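Local coordinates for protein capsid (Human calicivirus NLV/Boxer/2001/US, PDB 4RDL) that forms the protruding domain of the norovirus capsid, which binds histo-blood group antigens such as Lewis y and probably attaches the virus to host cells, at residues V238-F241 with V242-A246; E155-N158 with E159-Q162. All coordinates share one frame; numbering follows the deposited sequence.

Interaction 1: V238-F241 with V242-A246; sequences VSHF and VNEQA
H240 and E244 meet one turn apart on the last two turns of helix 235-244, the one helix of this protruding domain, in a CH-pi packing of an aliphatic carbon on an imidazole. E244 CG sits over one face of the H240 ring, 4.0 Å from its centroid and displaced toward the rim on the NE2 side. H240 puts its ring there by turning CG anti to its backbone N (chi1 -171°), while the bend at chi2 of E244 keeps the carboxylate on the same side of the ring, shifted outward and nearly parallel to it (planes 21° apart). The imidazole and the carboxylate do not bond (NE2 of H240 to OE1 of E244 4.9 Å); NE2 is hydrogen-bonded to the hydroxyl of S15. E244 OE2 takes the amide N-H of its neighbour N243, ND2 to OE2 3.0 Å, nearly along the C-O axis and almost in the amide plane; K12 makes a long, weak ion pair with the same oxygen. The other end of that amide, N243 OD1, accepts the backbone N-H of N18 of the second subunit, so one asparagine ties the helix end to the dimer partner; V242 and N243 also pack on I19 of that subunit. The buried F241 and V238 pack within the chain, the ring of F241 meeting that of F14 and V238 touching L59 and T63. Each backbone N of V242-Q245 donates to the O four residues back, at 2.9 to 3.0 Å. Helical geometry stops at Q245 (phi 51°); its bent side chain donates from NE2 to V242 O at 2.9 Å, and NE2 also bonds to G57 O. Past this point a water accepts from A246 N at 2.9 Å and gives a weak bond to F241 O.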
loop_
_atom_site.group_PDB
_atom_site.type_symbol
_atom_site.label_atom_id
_atom_site.label_comp_id
_atom_site.label_asym_id
_atom_site.label_seq_id
_atom_site.Cartn_x
_atom_site.Cartn_y
_atom_site.Cartn_z
ATOM N N VAL A 238 -9.587 5.696 5.533
ATOM C CA VAL A 238 -8.936 5.813 6.837
ATOM C C VAL A 238 -7.965 6.996 6.855
ATOM O O VAL A 238 -8.032 7.861 7.738
ATOM C CB VAL A 238 -8.189 4.512 7.237
ATOM C CG1 VAL A 238 -7.457 4.706 8.564
ATOM C CG2 VAL A 238 -9.157 3.338 7.311
ATOM N N SER A 239 -7.050 7.042 5.888
ATOM C CA SER A 239 -6.067 8.125 5.869
ATOM C C SER A 239 -6.753 9.472 5.652
ATOM O O SER A 239 -6.314 10.489 6.184
ATOM C CB SER A 239 -4.971 7.884 4.830
ATOM O OG SER A 239 -5.508 7.603 3.556
ATOM N N HIS A 240 -7.844 9.469 4.891
ATOM C CA HIS A 240 -8.602 10.692 4.668
ATOM C C HIS A 240 -9.129 11.247 5.991
ATOM O O HIS A 240 -8.964 12.431 6.283
ATOM C CB HIS A 240 -9.753 10.441 3.697
ATOM C CG HIS A 240 -10.446 11.688 3.249
ATOM N ND1 HIS A 240 -9.901 12.545 2.315
ATOM C CD2 HIS A 240 -11.642 12.223 3.599
ATOM C CE1 HIS A 240 -10.733 13.551 2.109
ATOM N NE2 HIS A 240 -11.796 13.381 2.876
ATOM N N PHE A 241 -9.765 10.394 6.792
ATOM C CA PHE A 241 -10.336 10.855 8.057
ATOM C C PHE A 241 -9.235 11.284 9.032
ATOM O O PHE A 241 -9.398 12.249 9.771
ATOM C CB PHE A 241 -11.235 9.778 8.675
ATOM C CG PHE A 241 -12.398 9.379 7.802
ATOM C CD1 PHE A 241 -12.931 10.264 6.873
ATOM C CD2 PHE A 241 -12.959 8.115 7.912
ATOM C CE1 PHE A 241 -13.996 9.894 6.066
ATOM C CE2 PHE A 241 -14.024 7.739 7.110
ATOM C CZ PHE A 241 -14.548 8.633 6.189
ATOM N N VAL A 242 -8.111 10.575 9.034
ATOM C CA VAL A 242 -6.998 10.958 9.897
ATOM C C VAL A 242 -6.481 12.337 9.491
ATOM O O VAL A 242 -6.213 13.201 10.337
ATOM C CB VAL A 242 -5.854 9.925 9.851
ATOM C CG1 VAL A 242 -4.613 10.471 10.564
ATOM C CG2 VAL A 242 -6.306 8.626 10.492
ATOM N N ASN A 243 -6.357 12.543 8.186
ATOM C CA ASN A 243 -5.917 13.825 7.658
ATOM C C ASN A 243 -6.853 14.983 8.017
ATOM O O ASN A 243 -6.410 16.056 8.430
ATOM C CB ASN A 243 -5.794 13.737 6.139
ATOM C CG ASN A 243 -5.009 14.879 5.561
ATOM O OD1 ASN A 243 -3.783 14.859 5.577
ATOM N ND2 ASN A 243 -5.706 15.889 5.061
ATOM N N GLU A 244 -8.152 14.758 7.851
ATOM C CA GLU A 244 -9.144 15.821 7.986
ATOM C C GLU A 244 -9.504 16.159 9.428
ATOM O O GLU A 244 -9.660 17.327 9.767
ATOM C CB GLU A 244 -10.414 15.457 7.206
ATOM C CG GLU A 244 -10.197 15.366 5.717
ATOM C CD GLU A 244 -9.736 16.679 5.133
ATOM O OE1 GLU A 244 -10.576 17.594 4.983
ATOM O OE2 GLU A 244 -8.529 16.806 4.844
ATOM N N GLN A 245 -9.656 15.137 10.265
ATOM C CA GLN A 245 -10.093 15.342 11.643
ATOM C C GLN A 245 -11.355 16.209 11.692
ATOM O O GLN A 245 -11.468 17.121 12.520
ATOM C CB GLN A 245 -8.983 16.008 12.460
ATOM C CG GLN A 245 -7.677 15.231 12.483
ATOM C CD GLN A 245 -7.704 14.086 13.467
ATOM O OE1 GLN A 245 -8.015 14.273 14.647
ATOM N NE2 GLN A 245 -7.382 12.891 12.994
ATOM N N ALA A 246 -12.302 15.933 10.800
ATOM C CA ALA A 246 -13.542 16.702 10.757
ATOM C C ALA A 246 -14.468 16.277 11.887
ATOM O O ALA A 246 -14.736 15.091 12.057
ATOM C CB ALA A 246 -14.233 16.530 9.413
HETATM O O HOH W 1 -12.540 13.412 9.288
#

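Interaction 2: E155-N158 with E159-Q162; sequences EDNN and ELDQ
E159 receives the side chain of N157 on its backbone N: OD1 of N157 accepts that N-H at 2.9 Å, with the donor tilted 31° from the amide's carbonyl plane. This is one of two side-chain-to-backbone bonds that shape the turn. Just before it D156 closes an Asx turn, its OD1 taking the N-H of N158 at 2.9 Å from above the carboxylate plane. N157 reaches forward because its CG stands between its own backbone N and carbonyl carbon (chi1 60°), which swings the amide toward the following residues; N158 then turns the chain with positive phi. The exposed E159 lays CB and CG against the N158 carbonyl group. L160 reaches back over the start of the turn: CD1 packs 3.6 Å from E155 O, and CG lies 3.5 Å from N157 OD1, so CG, with CD2 a little farther off, lies beside the acceptor oxygen. Its backbone N donates to a water, 2.9 Å away, which in turn donates to D156 OD1 at 2.8 Å; that oxygen therefore serves the Asx turn and, through the water, the backbone N of L160, four residues on. At D161, where a short 3-10 segment begins, a second water links its backbone N to N158 O. D161 OD1 is hydrogen-bonded to the hydroxyl of Y84. The whole turn lies in the loop between strands 151-154 and 167-177, with L160 buried against V136 of strand 133-139 and Y84 of strand 83-89.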
loop_
_atom_site.group_PDB
_atom_site.type_symbol
_atom_site.label_atom_id
_atom_site.label_comp_id
_atom_site.label_asym_id
_atom_site.label_seq_id
_atom_site.Cartn_x
_atom_site.Cartn_y
_atom_site.Cartn_z
ATOM N N GLU A 155 6.579 -21.512 12.334
ATOM C CA GLU A 155 6.698 -22.937 12.033
ATOM C C GLU A 155 8.077 -23.212 11.442
ATOM O O GLU A 155 8.528 -22.503 10.542
ATOM C CB GLU A 155 5.594 -23.386 11.071
ATOM C CG GLU A 155 4.203 -23.214 11.657
ATOM C CD GLU A 155 4.051 -23.970 12.967
ATOM O OE1 GLU A 155 4.173 -25.211 12.945
ATOM O OE2 GLU A 155 3.841 -23.321 14.018
ATOM N N ASP A 156 8.747 -24.242 11.941
ATOM C CA ASP A 156 10.072 -24.564 11.442
ATOM C C ASP A 156 9.979 -25.189 10.058
ATOM O O ASP A 156 9.362 -26.234 9.885
ATOM C CB ASP A 156 10.781 -25.515 12.408
ATOM C CG ASP A 156 12.235 -25.765 12.038
ATOM O OD1 ASP A 156 12.753 -25.093 11.122
ATOM O OD2 ASP A 156 12.863 -26.635 12.678
ATOM N N ASN A 157 10.588 -24.542 9.069
ATOM C CA ASN A 157 10.640 -25.089 7.717
ATOM C C ASN A 157 12.056 -25.485 7.312
ATOM O O ASN A 157 12.336 -25.684 6.131
ATOM C CB ASN A 157 10.052 -24.102 6.707
ATOM C CG ASN A 157 10.796 -22.781 6.675
ATOM O OD1 ASN A 157 11.904 -22.664 7.199
ATOM N ND2 ASN A 157 10.188 -21.779 6.055
ATOM N N ASN A 158 12.935 -25.593 8.306
ATOM C CA ASN A 158 14.327 -25.995 8.104
ATOM C C ASN A 158 15.164 -24.965 7.347
ATOM O O ASN A 158 16.286 -25.248 6.927
ATOM C CB ASN A 158 14.408 -27.356 7.406
ATOM C CG ASN A 158 13.851 -28.482 8.257
ATOM O OD1 ASN A 158 13.947 -28.457 9.484
ATOM N ND2 ASN A 158 13.267 -29.481 7.606
ATOM N N GLU A 159 14.622 -23.765 7.181
ATOM C CA GLU A 159 15.345 -22.716 6.473
ATOM C C GLU A 159 15.311 -21.390 7.230
ATOM O O GLU A 159 15.339 -20.312 6.626
ATOM C CB GLU A 159 14.807 -22.577 5.049
ATOM C CG GLU A 159 15.034 -23.854 4.238
ATOM C CD GLU A 159 14.374 -23.845 2.878
ATOM O OE1 GLU A 159 13.760 -22.824 2.517
ATOM O OE2 GLU A 159 14.467 -24.869 2.168
ATOM N N LEU A 160 15.263 -21.479 8.557
ATOM C CA LEU A 160 15.201 -20.288 9.405
ATOM C C LEU A 160 16.518 -19.984 10.111
ATOM O O LEU A 160 16.718 -18.873 10.596
ATOM C CB LEU A 160 14.088 -20.422 10.451
ATOM C CG LEU A 160 12.654 -20.534 9.928
ATOM C CD1 LEU A 160 11.672 -20.731 11.066
ATOM C CD2 LEU A 160 12.294 -19.303 9.116
ATOM N N ASP A 161 17.415 -20.965 10.174
ATOM C CA ASP A 161 18.628 -20.815 10.969
ATOM C C ASP A 161 19.469 -19.602 10.593
ATOM O O ASP A 161 20.004 -18.915 11.471
ATOM C CB ASP A 161 19.482 -22.082 10.918
ATOM C CG ASP A 161 18.941 -23.175 11.810
ATOM O OD1 ASP A 161 18.342 -22.841 12.856
ATOM O OD2 ASP A 161 19.110 -24.361 11.469
ATOM N N GLN A 162 19.595 -19.340 9.295
ATOM C CA GLN A 162 20.456 -18.254 8.843
ATOM C C GLN A 162 19.900 -16.907 9.280
ATOM O O GLN A 162 20.605 -15.895 9.234
ATOM C CB GLN A 162 20.638 -18.276 7.322
ATOM C CG GLN A 162 19.391 -17.913 6.529
ATOM C CD GLN A 162 19.724 -17.374 5.143
ATOM O OE1 GLN A 162 20.516 -16.439 5.001
ATOM N NE2 GLN A 162 19.125 -17.966 4.119
HETATM O O HOH W 2 15.124 -23.748 10.359
HETATM O O HOH W 3 18.191 -23.478 8.265
#

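Overall arrangement
Interaction 2 comes first along the chain, in the loop that follows strand 151-154, and interaction 1 later, at the end of helix 235-244. Their centres lie 41 Å apart on opposite sides of the chain's centre, and their nearest atoms about 30 Å. Residues 155-162 border the seven-stranded sheet that includes strands 83-89, 133-139 and 167-177, in a largely surface-exposed loop, with the side chain of E155 about 8 Å from a bound fucose and a bound galactose. Within 238-246, H240, V242 and N243 meet the second subunit, while V238 and F241 pack inside their own chain. The pair thus marks two surfaces of one protruding domain: a glycan-neighbouring loop and a helical part of the dimer interface.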